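Local coordinates for beta-N-acetylglucosaminidase Nag2 (Vibrio harveyi, PDB 6EZS), which probably removes by hydrolysis terminal non-reducing N-acetyl-D-hexosamine residues from N-acetyl-beta-D-hexosaminides, as a member of glycosyl hydrolase family 20, at residues M269-R274 against W582-N587; G486-Q491 against Y503-E508; L531-D536 against D545-L550. All blocks are in the same frame, centred on the assembly; numbering follows the deposited sequence.

Contact 1: M269-R274 against W582-N587; sequences MLDCAR and WCEIIN. With NAG (2-acetamido-2-deoxy-beta-D-glucopyranose), chain C.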
loop_
_atom_site.group_PDB
_atom_site.type_symbol
_atom_site.label_atom_id
_atom_site.label_comp_id
_atom_site.label_asym_id
_atom_site.label_seq_id
_atom_site.Cartn_x
_atom_site.Cartn_y
_atom_site.Cartn_z
ATOM N N MET A 269 -3.910 -0.695 3.055
ATOM C CA MET A 269 -3.344 -1.676 2.144
ATOM C C MET A 269 -1.867 -1.387 1.981
ATOM O O MET A 269 -1.487 -0.229 1.812
ATOM C CB MET A 269 -4.014 -1.596 0.781
ATOM C CG MET A 269 -3.707 -2.770 -0.138
ATOM S SD MET A 269 -3.443 -2.297 -1.857
ATOM C CE MET A 269 -1.799 -1.604 -1.675
ATOM N N LEU A 270 -1.040 -2.434 2.027
ATOM C CA LEU A 270 0.382 -2.301 1.736
ATOM C C LEU A 270 0.746 -3.166 0.574
ATOM O O LEU A 270 0.511 -4.369 0.605
ATOM C CB LEU A 270 1.248 -2.716 2.922
ATOM C CG LEU A 270 2.765 -2.569 2.712
ATOM C CD1 LEU A 270 3.176 -1.110 2.516
ATOM C CD2 LEU A 270 3.476 -3.162 3.918
ATOM N N ASP A 271 1.354 -2.528 -0.424
ATOM C CA ASP A 271 1.944 -3.185 -1.594
ATOM C C ASP A 271 3.307 -3.802 -1.266
ATOM O O ASP A 271 4.292 -3.076 -1.167
ATOM C CB ASP A 271 2.088 -2.159 -2.728
ATOM C CG ASP A 271 2.717 -2.737 -3.987
ATOM O OD1 ASP A 271 2.948 -3.965 -4.054
ATOM O OD2 ASP A 271 2.974 -1.943 -4.924
ATOM N N CYS A 272 3.345 -5.132 -1.123
ATOM C CA CYS A 272 4.586 -5.897 -0.902
ATOM C C CYS A 272 5.118 -6.612 -2.154
ATOM O O CYS A 272 6.170 -7.259 -2.108
ATOM C CB CYS A 272 4.368 -6.930 0.193
ATOM S SG CYS A 272 4.065 -6.213 1.816
ATOM N N ALA A 273 4.406 -6.503 -3.266
ATOM C CA ALA A 273 4.829 -7.131 -4.509
ATOM C C ALA A 273 5.843 -6.281 -5.251
ATOM O O ALA A 273 6.835 -6.790 -5.756
ATOM C CB ALA A 273 3.624 -7.392 -5.393
ATOM N N ARG A 274 5.575 -4.991 -5.367
ATOM C CA ARG A 274 6.497 -4.084 -6.073
ATOM C C ARG A 274 7.862 -4.042 -5.414
ATOM O O ARG A 274 8.877 -4.061 -6.087
ATOM C CB ARG A 274 5.924 -2.672 -6.163
ATOM C CG ARG A 274 4.931 -2.464 -7.294
ATOM C CD ARG A 274 3.956 -3.628 -7.484
ATOM N NE ARG A 274 3.060 -3.396 -8.622
ATOM C CZ ARG A 274 2.002 -2.594 -8.616
ATOM N NH1 ARG A 274 1.644 -1.940 -7.497
ATOM N NH2 ARG A 274 1.290 -2.455 -9.734
ATOM N N TRP A 582 1.151 2.169 -2.479
ATOM C CA TRP A 582 1.696 1.471 -3.636
ATOM C C TRP A 582 3.194 1.730 -3.635
ATOM O O TRP A 582 3.636 2.836 -3.330
ATOM C CB TRP A 582 1.011 1.958 -4.901
ATOM C CG TRP A 582 -0.457 1.764 -4.827
ATOM C CD1 TRP A 582 -1.409 2.709 -4.544
ATOM C CD2 TRP A 582 -1.165 0.527 -4.990
ATOM N NE1 TRP A 582 -2.659 2.140 -4.558
ATOM C CE2 TRP A 582 -2.537 0.804 -4.826
ATOM C CE3 TRP A 582 -0.769 -0.788 -5.268
ATOM C CZ2 TRP A 582 -3.510 -0.182 -4.927
ATOM C CZ3 TRP A 582 -1.740 -1.762 -5.389
ATOM C CH2 TRP A 582 -3.090 -1.457 -5.219
ATOM N N CYS A 583 3.978 0.704 -3.943
ATOM C CA CYS A 583 5.401 0.720 -3.594
ATOM C C CYS A 583 6.358 0.683 -4.755
ATOM O O CYS A 583 7.502 0.256 -4.580
ATOM C CB CYS A 583 5.696 -0.398 -2.598
ATOM S SG CYS A 583 5.088 0.040 -0.963
ATOM N N GLU A 584 5.923 1.212 -5.904
ATOM C CA GLU A 584 6.777 1.336 -7.107
ATOM C C GLU A 584 8.111 2.031 -6.827
ATOM O O GLU A 584 9.123 1.650 -7.387
ATOM C CB GLU A 584 6.091 2.133 -8.225
ATOM C CG GLU A 584 5.049 1.387 -9.028
ATOM C CD GLU A 584 3.689 1.386 -8.384
ATOM O OE1 GLU A 584 3.584 1.658 -7.164
ATOM O OE2 GLU A 584 2.719 1.102 -9.108
ATOM N N ILE A 585 8.092 3.061 -5.990
ATOM C CA ILE A 585 9.318 3.801 -5.626
ATOM C C ILE A 585 9.601 3.841 -4.114
ATOM O O ILE A 585 10.357 4.668 -3.635
ATOM C CB ILE A 585 9.312 5.218 -6.237
ATOM C CG1 ILE A 585 8.022 5.976 -5.883
ATOM C CG2 ILE A 585 9.447 5.104 -7.738
ATOM C CD1 ILE A 585 8.009 7.426 -6.306
ATOM N N ILE A 586 9.022 2.902 -3.381
ATOM C CA ILE A 586 9.260 2.748 -1.942
ATOM C C ILE A 586 9.915 1.367 -1.705
ATOM O O ILE A 586 9.276 0.317 -1.868
ATOM C CB ILE A 586 7.948 2.912 -1.160
ATOM C CG1 ILE A 586 7.334 4.291 -1.455
ATOM C CG2 ILE A 586 8.193 2.774 0.340
ATOM C CD1 ILE A 586 5.868 4.398 -1.153
ATOM N N ASN A 587 11.202 1.376 -1.366
ATOM C CA ASN A 587 11.954 0.129 -1.156
ATOM C C ASN A 587 12.676 0.052 0.197
ATOM O O ASN A 587 13.525 -0.800 0.384
ATOM C CB ASN A 587 12.936 -0.111 -2.319
ATOM C CG ASN A 587 14.072 0.896 -2.354
ATOM O OD1 ASN A 587 14.282 1.650 -1.405
ATOM N ND2 ASN A 587 14.816 0.910 -3.453
HETATM C C1 NAG C . -3.474 2.155 -8.549
HETATM C C2 NAG C . -3.217 0.733 -9.109
HETATM C C3 NAG C . -1.846 0.154 -8.753
HETATM C C4 NAG C . -0.731 1.165 -8.914
HETATM C C5 NAG C . -1.172 2.528 -8.398
HETATM C C6 NAG C . -0.129 3.618 -8.642
HETATM C C7 NAG C . -5.061 -0.953 -9.211
HETATM C C8 NAG C . -5.937 -1.789 -8.324
HETATM N N2 NAG C . -4.237 -0.169 -8.522
HETATM O O1 NAG C . -4.679 2.724 -9.040
HETATM O O3 NAG C . -1.558 -0.962 -9.589
HETATM O O4 NAG C . 0.382 0.657 -8.181
HETATM O O5 NAG C . -2.373 2.860 -9.081
HETATM O O6 NAG C . -0.451 4.738 -7.812
HETATM O O7 NAG C . -5.108 -1.016 -10.434
#

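Contact 2: G486-Q491 against Y503-E508; sequences GWEEAQ and YSWLSE. With NAG (2-acetamido-2-deoxy-beta-D-glucopyranose), chain C.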
loop_
_atom_site.group_PDB
_atom_site.type_symbol
_atom_site.label_atom_id
_atom_site.label_comp_id
_atom_site.label_asym_id
_atom_site.label_seq_id
_atom_site.Cartn_x
_atom_site.Cartn_y
_atom_site.Cartn_z
ATOM N N GLY A 486 -13.033 -7.676 -4.303
ATOM C CA GLY A 486 -12.456 -7.268 -5.595
ATOM C C GLY A 486 -12.390 -5.774 -5.810
ATOM O O GLY A 486 -13.077 -5.019 -5.146
ATOM N N TRP A 487 -11.547 -5.345 -6.743
ATOM C CA TRP A 487 -11.473 -3.936 -7.120
ATOM C C TRP A 487 -12.662 -3.606 -8.006
ATOM O O TRP A 487 -13.219 -4.478 -8.661
ATOM C CB TRP A 487 -10.199 -3.624 -7.877
ATOM C CG TRP A 487 -8.917 -3.845 -7.123
ATOM C CD1 TRP A 487 -7.904 -4.701 -7.477
ATOM C CD2 TRP A 487 -8.486 -3.193 -5.919
ATOM N NE1 TRP A 487 -6.886 -4.639 -6.561
ATOM C CE2 TRP A 487 -7.211 -3.724 -5.593
ATOM C CE3 TRP A 487 -9.053 -2.211 -5.076
ATOM C CZ2 TRP A 487 -6.495 -3.315 -4.475
ATOM C CZ3 TRP A 487 -8.353 -1.814 -3.940
ATOM C CH2 TRP A 487 -7.081 -2.370 -3.651
ATOM N N GLU A 488 -13.020 -2.327 -8.030
ATOM C CA GLU A 488 -14.317 -1.862 -8.578
ATOM C C GLU A 488 -14.788 -2.323 -9.956
ATOM O O GLU A 488 -15.988 -2.342 -10.223
ATOM C CB GLU A 488 -14.435 -0.363 -8.503
ATOM C CG GLU A 488 -13.225 0.389 -8.979
ATOM C CD GLU A 488 -13.580 1.808 -9.294
ATOM O OE1 GLU A 488 -12.932 2.339 -10.231
ATOM O OE2 GLU A 488 -14.512 2.351 -8.622
ATOM N N GLU A 489 -13.844 -2.670 -10.811
ATOM C CA GLU A 489 -14.139 -3.130 -12.159
ATOM C C GLU A 489 -14.952 -4.426 -12.200
ATOM O O GLU A 489 -15.708 -4.669 -13.151
ATOM C CB GLU A 489 -12.834 -3.375 -12.913
ATOM C CG GLU A 489 -12.814 -2.744 -14.272
ATOM C CD GLU A 489 -12.311 -1.309 -14.234
ATOM O OE1 GLU A 489 -11.153 -1.061 -13.796
ATOM O OE2 GLU A 489 -13.070 -0.418 -14.663
ATOM N N ALA A 490 -14.742 -5.262 -11.179
ATOM C CA ALA A 490 -15.450 -6.524 -10.999
ATOM C C ALA A 490 -16.962 -6.405 -11.024
ATOM O O ALA A 490 -17.627 -7.362 -11.367
ATOM C CB ALA A 490 -15.025 -7.164 -9.690
ATOM N N GLN A 491 -17.484 -5.244 -10.631
ATOM C CA GLN A 491 -18.928 -4.965 -10.614
ATOM C C GLN A 491 -19.600 -4.915 -11.990
ATOM O O GLN A 491 -20.807 -5.152 -12.098
ATOM C CB GLN A 491 -19.211 -3.656 -9.845
ATOM C CG GLN A 491 -19.916 -2.582 -10.668
ATOM C CD GLN A 491 -19.616 -1.173 -10.234
ATOM O OE1 GLN A 491 -20.535 -0.369 -10.123
ATOM N NE2 GLN A 491 -18.330 -0.844 -10.034
ATOM N N TYR A 503 -14.121 -2.806 -3.909
ATOM C CA TYR A 503 -13.194 -1.749 -3.489
ATOM C C TYR A 503 -13.203 -0.644 -4.551
ATOM O O TYR A 503 -12.655 -0.815 -5.634
ATOM C CB TYR A 503 -11.789 -2.332 -3.283
ATOM C CG TYR A 503 -11.658 -3.065 -1.977
ATOM C CD1 TYR A 503 -12.451 -4.166 -1.697
ATOM C CD2 TYR A 503 -10.772 -2.648 -1.003
ATOM C CE1 TYR A 503 -12.371 -4.836 -0.486
ATOM C CE2 TYR A 503 -10.679 -3.316 0.220
ATOM C CZ TYR A 503 -11.487 -4.414 0.467
ATOM O OH TYR A 503 -11.420 -5.084 1.668
ATOM N N SER A 504 -13.885 0.457 -4.237
ATOM C CA SER A 504 -14.067 1.580 -5.149
ATOM C C SER A 504 -13.011 2.681 -4.978
ATOM O O SER A 504 -12.951 3.331 -3.940
ATOM C CB SER A 504 -15.454 2.163 -4.950
ATOM O OG SER A 504 -15.648 3.263 -5.820
ATOM N N TRP A 505 -12.182 2.887 -6.010
ATOM C CA TRP A 505 -11.206 4.001 -6.025
ATOM C C TRP A 505 -11.528 5.166 -6.956
ATOM O O TRP A 505 -10.872 6.189 -6.879
ATOM C CB TRP A 505 -9.803 3.492 -6.334
ATOM C CG TRP A 505 -9.529 3.261 -7.770
ATOM C CD1 TRP A 505 -9.361 4.207 -8.756
ATOM C CD2 TRP A 505 -9.354 1.996 -8.397
ATOM N NE1 TRP A 505 -9.118 3.592 -9.958
ATOM C CE2 TRP A 505 -9.102 2.237 -9.763
ATOM C CE3 TRP A 505 -9.397 0.684 -7.941
ATOM C CZ2 TRP A 505 -8.884 1.221 -10.656
ATOM C CZ3 TRP A 505 -9.184 -0.310 -8.827
ATOM C CH2 TRP A 505 -8.933 -0.046 -10.173
ATOM N N LEU A 506 -12.500 5.011 -7.846
ATOM C CA LEU A 506 -12.814 6.050 -8.819
ATOM C C LEU A 506 -13.374 7.316 -8.168
ATOM O O LEU A 506 -12.826 8.398 -8.310
ATOM C CB LEU A 506 -13.802 5.528 -9.861
ATOM C CG LEU A 506 -14.021 6.468 -11.053
ATOM C CD1 LEU A 506 -12.752 6.712 -11.878
ATOM C CD2 LEU A 506 -15.118 5.910 -11.943
ATOM N N SER A 507 -14.485 7.159 -7.470
ATOM C CA SER A 507 -15.249 8.292 -6.956
ATOM C C SER A 507 -16.281 7.767 -5.976
ATOM O O SER A 507 -16.639 6.578 -6.013
ATOM C CB SER A 507 -15.928 9.100 -8.090
ATOM O OG SER A 507 -17.033 8.426 -8.687
ATOM N N GLU A 508 -16.740 8.660 -5.108
ATOM C CA GLU A 508 -17.811 8.346 -4.165
ATOM C C GLU A 508 -19.148 8.077 -4.891
ATOM O O GLU A 508 -19.915 7.180 -4.520
ATOM C CB GLU A 508 -17.970 9.486 -3.166
ATOM C CG GLU A 508 -18.637 9.061 -1.882
ATOM C CD GLU A 508 -18.685 10.204 -0.889
ATOM O OE1 GLU A 508 -17.757 10.281 -0.042
ATOM O OE2 GLU A 508 -19.635 11.032 -0.951
HETATM C C1 NAG C . -3.474 2.155 -8.549
HETATM C C2 NAG C . -3.217 0.733 -9.109
HETATM C C3 NAG C . -1.846 0.154 -8.753
HETATM C C4 NAG C . -0.731 1.165 -8.914
HETATM C C5 NAG C . -1.172 2.528 -8.398
HETATM C C6 NAG C . -0.129 3.618 -8.642
HETATM C C7 NAG C . -5.061 -0.953 -9.211
HETATM C C8 NAG C . -5.937 -1.789 -8.324
HETATM N N2 NAG C . -4.237 -0.169 -8.522
HETATM O O1 NAG C . -4.679 2.724 -9.040
HETATM O O3 NAG C . -1.558 -0.962 -9.589
HETATM O O4 NAG C . 0.382 0.657 -8.181
HETATM O O5 NAG C . -2.373 2.860 -9.081
HETATM O O6 NAG C . -0.451 4.738 -7.812
HETATM O O7 NAG C . -5.108 -1.016 -10.434
#

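Contact 3: L531-D536 against D545-L550; sequences LDMTQD and DWANPL. With NAG (2-acetamido-2-deoxy-beta-D-glucopyranose), chain C.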
loop_
_atom_site.group_PDB
_atom_site.type_symbol
_atom_site.label_atom_id
_atom_site.label_comp_id
_atom_site.label_asym_id
_atom_site.label_seq_id
_atom_site.Cartn_x
_atom_site.Cartn_y
_atom_site.Cartn_z
ATOM N N LEU A 531 -1.385 7.029 -0.506
ATOM C CA LEU A 531 -0.219 7.539 0.188
ATOM C C LEU A 531 1.069 7.499 -0.635
ATOM O O LEU A 531 2.066 8.076 -0.194
ATOM C CB LEU A 531 -0.033 6.772 1.491
ATOM C CG LEU A 531 -1.226 6.901 2.444
ATOM C CD1 LEU A 531 -0.976 6.194 3.761
ATOM C CD2 LEU A 531 -1.561 8.362 2.733
ATOM N N ASP A 532 1.044 6.858 -1.811
ATOM C CA ASP A 532 2.170 6.943 -2.758
ATOM C C ASP A 532 2.269 8.293 -3.446
ATOM O O ASP A 532 3.312 8.624 -4.028
ATOM C CB ASP A 532 2.205 5.787 -3.797
ATOM C CG ASP A 532 0.931 5.663 -4.631
ATOM O OD1 ASP A 532 -0.180 5.765 -4.068
ATOM O OD2 ASP A 532 1.043 5.416 -5.851
ATOM N N MET A 533 1.202 9.081 -3.353
ATOM C CA MET A 533 1.203 10.405 -3.917
ATOM C C MET A 533 2.079 11.377 -3.122
ATOM O O MET A 533 2.118 11.322 -1.890
ATOM C CB MET A 533 -0.213 10.956 -3.981
ATOM C CG MET A 533 -1.151 10.162 -4.856
ATOM S SD MET A 533 -0.639 10.205 -6.579
ATOM C CE MET A 533 -0.748 8.435 -6.858
ATOM N N THR A 534 2.747 12.277 -3.841
ATOM C CA THR A 534 3.591 13.303 -3.247
ATOM C C THR A 534 2.837 14.115 -2.204
ATOM O O THR A 534 1.620 14.271 -2.278
ATOM C CB THR A 534 4.171 14.282 -4.308
ATOM O OG1 THR A 534 3.121 14.898 -5.085
ATOM C CG2 THR A 534 5.160 13.565 -5.237
ATOM N N GLN A 535 3.584 14.612 -1.223
ATOM C CA GLN A 535 3.031 15.369 -0.104
ATOM C C GLN A 535 3.150 16.882 -0.247
ATOM O O GLN A 535 2.610 17.616 0.569
ATOM C CB GLN A 535 3.711 14.942 1.188
ATOM C CG GLN A 535 3.328 13.544 1.590
ATOM C CD GLN A 535 4.068 13.078 2.802
ATOM O OE1 GLN A 535 3.632 13.325 3.920
ATOM N NE2 GLN A 535 5.188 12.392 2.596
ATOM N N ASP A 536 3.860 17.348 -1.259
ATOM C CA ASP A 536 4.048 18.782 -1.448
ATOM C C ASP A 536 4.372 19.033 -2.923
ATOM O O ASP A 536 4.555 18.086 -3.700
ATOM C CB ASP A 536 5.124 19.306 -0.467
ATOM C CG ASP A 536 5.311 20.823 -0.512
ATOM O OD1 ASP A 536 4.338 21.563 -0.754
ATOM O OD2 ASP A 536 6.455 21.285 -0.311
ATOM N N ASP A 545 2.406 11.483 -8.745
ATOM C CA ASP A 545 1.391 12.537 -8.747
ATOM C C ASP A 545 0.298 12.365 -9.792
ATOM O O ASP A 545 -0.414 13.324 -10.083
ATOM C CB ASP A 545 2.070 13.910 -8.927
ATOM C CG ASP A 545 2.671 14.108 -10.329
ATOM O OD1 ASP A 545 2.758 13.133 -11.090
ATOM O OD2 ASP A 545 3.073 15.242 -10.672
ATOM N N TRP A 546 0.129 11.165 -10.341
ATOM C CA TRP A 546 -0.807 10.983 -11.468
ATOM C C TRP A 546 -2.239 11.293 -11.049
ATOM O O TRP A 546 -2.979 11.880 -11.811
ATOM C CB TRP A 546 -0.680 9.591 -12.099
ATOM C CG TRP A 546 -1.170 8.487 -11.245
ATOM C CD1 TRP A 546 -0.441 7.749 -10.348
ATOM C CD2 TRP A 546 -2.511 7.989 -11.180
ATOM N NE1 TRP A 546 -1.249 6.820 -9.731
ATOM C CE2 TRP A 546 -2.525 6.948 -10.218
ATOM C CE3 TRP A 546 -3.713 8.338 -11.819
ATOM C CZ2 TRP A 546 -3.692 6.238 -9.901
ATOM C CZ3 TRP A 546 -4.877 7.640 -11.495
ATOM C CH2 TRP A 546 -4.854 6.594 -10.551
ATOM N N ALA A 547 -2.600 10.904 -9.830
ATOM C CA ALA A 547 -3.874 11.270 -9.209
ATOM C C ALA A 547 -3.893 12.679 -8.619
ATOM O O ALA A 547 -4.914 13.081 -8.116
ATOM C CB ALA A 547 -4.212 10.291 -8.108
ATOM N N ASN A 548 -2.756 13.377 -8.651
ATOM C CA ASN A 548 -2.494 14.712 -8.074
ATOM C C ASN A 548 -1.717 14.646 -6.763
ATOM O O ASN A 548 -1.837 13.685 -6.010
ATOM C CB ASN A 548 -3.728 15.618 -7.893
ATOM C CG ASN A 548 -4.084 16.391 -9.157
ATOM O OD1 ASN A 548 -3.344 16.403 -10.157
ATOM N ND2 ASN A 548 -5.232 17.076 -9.105
ATOM N N PRO A 549 -0.903 15.670 -6.486
ATOM C CA PRO A 549 -0.265 15.699 -5.176
ATOM C C PRO A 549 -1.285 15.642 -4.013
ATOM O O PRO A 549 -2.392 16.175 -4.099
ATOM C CB PRO A 549 0.491 17.017 -5.190
ATOM C CG PRO A 549 0.752 17.273 -6.620
ATOM C CD PRO A 549 -0.428 16.750 -7.358
ATOM N N LEU A 550 -0.916 14.974 -2.938
ATOM C CA LEU A 550 -1.802 14.885 -1.799
ATOM C C LEU A 550 -1.099 15.399 -0.562
ATOM O O LEU A 550 -0.592 14.614 0.242
ATOM C CB LEU A 550 -2.303 13.449 -1.613
ATOM C CG LEU A 550 -3.277 13.233 -0.443
ATOM C CD1 LEU A 550 -4.572 13.985 -0.656
ATOM C CD2 LEU A 550 -3.536 11.751 -0.227
HETATM C C1 NAG C . -3.474 2.155 -8.549
HETATM C C2 NAG C . -3.217 0.733 -9.109
HETATM C C3 NAG C . -1.846 0.154 -8.753
HETATM C C4 NAG C . -0.731 1.165 -8.914
HETATM C C5 NAG C . -1.172 2.528 -8.398
HETATM C C6 NAG C . -0.129 3.618 -8.642
HETATM C C7 NAG C . -5.061 -0.953 -9.211
HETATM C C8 NAG C . -5.937 -1.789 -8.324
HETATM N N2 NAG C . -4.237 -0.169 -8.522
HETATM O O1 NAG C . -4.679 2.724 -9.040
HETATM O O3 NAG C . -1.558 -0.962 -9.589
HETATM O O4 NAG C . 0.382 0.657 -8.181
HETATM O O5 NAG C . -2.373 2.860 -9.081
HETATM O O6 NAG C . -0.451 4.738 -7.812
HETATM O O7 NAG C . -5.108 -1.016 -10.434
#

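Contact 1: M269-R274 against W582-N587
Cys583 N donates to Asp271 OD2 at 3.0 Å, the hydrogen bond that joins the 582-587 loop to the end of strand 265-271. Within its own segment Arg274 NH1 grips the same oxygen at 2.9 Å, in a salt bridge that lies in the guanidinium plane. The two donors arrive from opposite faces of the carboxylate. Asp271 OD1 meanwhile accepts from Arg274 N in an Asx motif, so both carboxylate oxygens help fix the arginine. With Glu305 bridged to Arg274 NE, the guanidinium has little freedom to turn. Glu584 OE2 sits over one guanidinium face, 3.6 Å from Arg274 NH1, a long ion pair of charges alone to which no N-H points.

Arg274 CB packs on the Cys583 backbone, and the rest of the apolar part is a sandwich around Trp582. In Met269 the chi1 of -167° swings CG away from the backbone N, and the later bends lay CE over the six-membered ring, 3.6 Å from the centroid, while SD adds a Met-aromatic contact. Sugar carbon C3 lies over the opposite face, toward its rim.

Recognition of the sugar completes the set. Arg274 NH1 and NH2 donate to O4 and O3 of the N-acetylglucosamine, and its O4 donates to Glu584 OE2 at 2.6 Å. The arrangement is that of a TIM-barrel active site: the C-terminal ends of neighbouring parallel strands 265-271 and 574-581 converge on the non-reducing end of the bound sugar.

Contact 2: G486-Q491 against Y503-E508
Strands 483-487 and 501-504 run parallel where they meet, and their touching parts, Gly486 to Glu489 and Tyr503 to Leu506, diverge by 27°. Trp487 pairs with Tyr503 across the bridge, with 4.6 Å between their CA atoms. Tyr503 N donates to Gly486 O at 2.7 Å, and Glu488 N returns a weak bond to Tyr503 O; beyond Trp487, residues 488-491 form a short 3-10 segment.

On the face shared by Trp487 and Tyr503 the packing is aromatic. Trp487 CE3 rests 3.3 Å from Tyr503 CB, and the two ring planes are nearly perpendicular at 86°. Trp505 comes in as an offset edge-to-face partner, its edge toward the face of Trp487 with CZ3 3.6 Å from Trp487 CB. Its own face is met by Glu488, whose CG makes a CH-pi contact and whose OE1 lies over the centre of the indole. The chi1 of 46° sets Glu488 CG between the backbone N and carbonyl carbon, and the extended chain then carries the carboxylate to Leu506, where OE2 accepts a weak bond from Leu506 N.

Sugar methyl C8 lies over one face of Trp487 and 3.6 Å from Trp505 CZ3, while Glu367 holds Trp487 NE1. Tryptophans enclosing the acetamido methyl are characteristic of the family 20 subsite at the strand ends of its TIM barrel.

Contact 3: L531-D536 against D545-L550
Met533 is the principal bump of this contact, and it lies against one face of the type I beta turn from Asp545 to Asn548. The backbone of the turn and the Ala547 methyl form its seat: Met533 SD lies 3.8 Å from Asp545 CA, 3.9 Å from Ala547 CB and 3.7 Å from Asn548 O. Bends at chi2 (-64°) and chi3 (131°) turn the methyl to Trp546, with Met533 CE 3.3 Å from Trp546 NE1. Sulfur stands above the five-membered ring at a distance, a loose Met-aromatic contact, while Ala547 CB lies over the centre of the indole. The turn is closed by Asn548 N bonding to Asp545 O.

Farther along, the two segments run close together. Met533 CB abuts Leu550 CB, and Pro549 lies beside Thr534, both pointing the same way, with the ring atom CB 3.4 Å from Thr534 OG1. Between these packed groups a single backbone bond crosses, from Leu550 N to Thr534 O at 2.7 Å. Arg599 NH1 bonds to the carbonyls of Met533 and Leu550, tying both segments to helix 599-608.

At the other end, Asp532 and Trp546 hold one hydroxyl of the sugar between them. Trp546 NE1 donates almost straight, at 174°, to O6 of the N-acetylglucosamine, which lies at the edge of the indole; O6 in turn donates to Asp532 OD2 at 2.6 Å. The chemistry therefore implies a division of labour: an apolar thioether packed on the turn and one backbone bond join the loop segments, while an acceptor from one segment and a donor from the other read both hydrogen-bonding capacities of a single hydroxyl.

How the contacts relate
The three contacts surround one sugar from different places in the catalytic barrel. Contact 1 lies deepest, its touching residues all buried near the centre of the chain, and is the most charged; contact 2 shares its sheet but is largely aromatic, with Leu506 at the exposed margin. Contact 3 belongs to a loop outside the strands, mostly buried yet with Trp546 and Asn548 exposed, and relies on a thioether and backbone. Trp582 joins contact 1 to both others: CH2 packs on Trp487 CZ2 and its carbonyl oxygen on Asp532 CB. Contacts 2 and 3 do not touch, and both nest within the long chain loop that contact 1 closes.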